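Local coordinates for protein acetyltransferase (Agrobacterium tumefaciens, PDB 2FSR) that probably transfers an acetyl group from acetyl-CoA to an acceptor substrate, as do other members of the GNAT family, at residues S151-S154 against P155-K159. Residues are numbered along the deposited sequence; the frame is centred on the assembly and turned at random. Where two conformers were deposited one is given.
Sequences SYVS and PQNRK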
# COMPACT_ATOMS: atom_id res chain seq x y z
N SER A 151 -6.71 -0.12 7.84
CA SER A 151 -5.47 0.67 7.81
C SER A 151 -5.09 1.05 9.23
O SER A 151 -5.94 1.52 10.00
CB SER A 151 -5.67 1.95 6.99
OG SER A 151 -5.86 1.69 5.62
N TYR A 152 -3.81 0.86 9.59
CA TYR A 152 -3.28 1.31 10.90
C TYR A 152 -2.75 2.72 10.73
O TYR A 152 -1.88 2.95 9.88
CB TYR A 152 -2.18 0.36 11.43
CG TYR A 152 -2.69 -1.07 11.52
CD1 TYR A 152 -3.82 -1.37 12.28
CD2 TYR A 152 -2.07 -2.11 10.84
CE1 TYR A 152 -4.31 -2.68 12.35
CE2 TYR A 152 -2.55 -3.42 10.91
CZ TYR A 152 -3.68 -3.69 11.66
OH TYR A 152 -4.18 -4.96 11.74
N VAL A 153 -3.28 3.65 11.52
CA VAL A 153 -2.94 5.08 11.37
C VAL A 153 -2.65 5.68 12.75
O VAL A 153 -3.43 5.50 13.67
CB VAL A 153 -4.12 5.87 10.70
CG1 VAL A 153 -3.79 7.37 10.54
CG2 VAL A 153 -4.51 5.27 9.36
N SER A 154 -1.50 6.34 12.90
CA SER A 154 -1.19 7.01 14.17
C SER A 154 -2.16 8.18 14.42
O SER A 154 -2.52 8.88 13.46
CB SER A 154 0.28 7.46 14.20
OG SER A 154 0.73 7.87 12.92
N PRO A 155 -2.59 8.40 15.69
CA PRO A 155 -3.66 9.36 16.02
C PRO A 155 -3.30 10.81 15.69
O PRO A 155 -4.19 11.68 15.70
CB PRO A 155 -3.86 9.17 17.53
CG PRO A 155 -2.56 8.64 18.02
CD PRO A 155 -2.03 7.78 16.91
N GLN A 156 -2.03 11.08 15.40
CA GLN A 156 -1.61 12.43 15.03
C GLN A 156 -1.57 12.63 13.51
O GLN A 156 -1.50 13.77 13.02
CB GLN A 156 -0.26 12.79 15.69
CG GLN A 156 0.99 12.29 14.97
CD GLN A 156 1.24 10.79 15.16
OE1 GLN A 156 1.75 10.13 14.25
NE2 GLN A 156 0.90 10.26 16.33
N ASN A 157 -1.64 11.53 12.77
CA ASN A 157 -1.53 11.56 11.32
C ASN A 157 -2.84 12.02 10.64
O ASN A 157 -3.70 11.21 10.29
CB ASN A 157 -1.13 10.17 10.82
CG ASN A 157 -0.72 10.15 9.38
OD1 ASN A 157 -1.03 11.05 8.59
ND2 ASN A 157 -0.05 9.07 9.00
N ARG A 158 -2.97 13.33 10.46
CA ARG A 158 -4.21 13.89 9.91
C ARG A 158 -4.41 13.54 8.45
O ARG A 158 -5.53 13.23 8.03
CB ARG A 158 -4.22 15.42 10.09
CG ARG A 158 -4.13 15.87 11.53
CD ARG A 158 -5.41 15.55 12.30
NE ARG A 158 -5.36 16.16 13.62
CZ ARG A 158 -5.20 15.49 14.77
NH1 ARG A 158 -5.10 14.16 14.78
NH2 ARG A 158 -5.15 16.16 15.91
N LYS A 159 -3.33 13.59 7.67
CA LYS A 159 -3.39 13.35 6.23
C LYS A 159 -3.89 11.93 5.91
O LYS A 159 -4.75 11.75 5.04
CB LYS A 159 -2.02 13.59 5.58
CG LYS A 159 -1.49 15.02 5.72
CD LYS A 159 -0.27 15.27 4.80
CE LYS A 159 0.05 16.77 4.64
NZ LYS A 159 0.87 17.34 5.76
O HOH W 1 0.26 6.63 10.76
O HOH W 2 -5.02 9.89 12.57
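S154 and N157 close a type I beta turn through the backbone: N157 N donates to S154 O at 2.9 Å, the donor nitrogen lying well above the carbonyl plane and not on a lone pair. P155 suits the second position of such a turn, because its ring fixes phi near -64° and no N-H is needed there.

A side-chain bond spans the same turn. In the conformers described, S154 OG donates to Q156 OE1 at 2.8 Å, again from above the plane of the acceptor carbonyl; both residues have a second conformer, so the bond need not hold in every copy. Q156 points its CB away from 151-154, but a bend at chi2 (-75°) folds the amide back over S154. R158 NH1 makes a weak bond to P155 O, which sits at the edge of the guanidinium, in its plane.

Two waters add to the closure. One accepts from S154 N and from N157 ND2, while the other donates to S154 O and N157 O, so that S154 O takes up two hydrogens.

Apolar contact is slight: V153 CG1 lies 3.9 Å from N157 CB, the two side chains crossing nearly at right angles, and on its strand V153 also packs against Y185.

Asparagine fits the position before the helix because its short amide can reach forward over the helix start: with CG anti to the backbone N (chi1 -168°), OD1 accepts from S160 N. N157 thus serves as the N-cap of helix 158-166, at the end of the type I turn that leads from strand 149-153 into it within the GNAT domain.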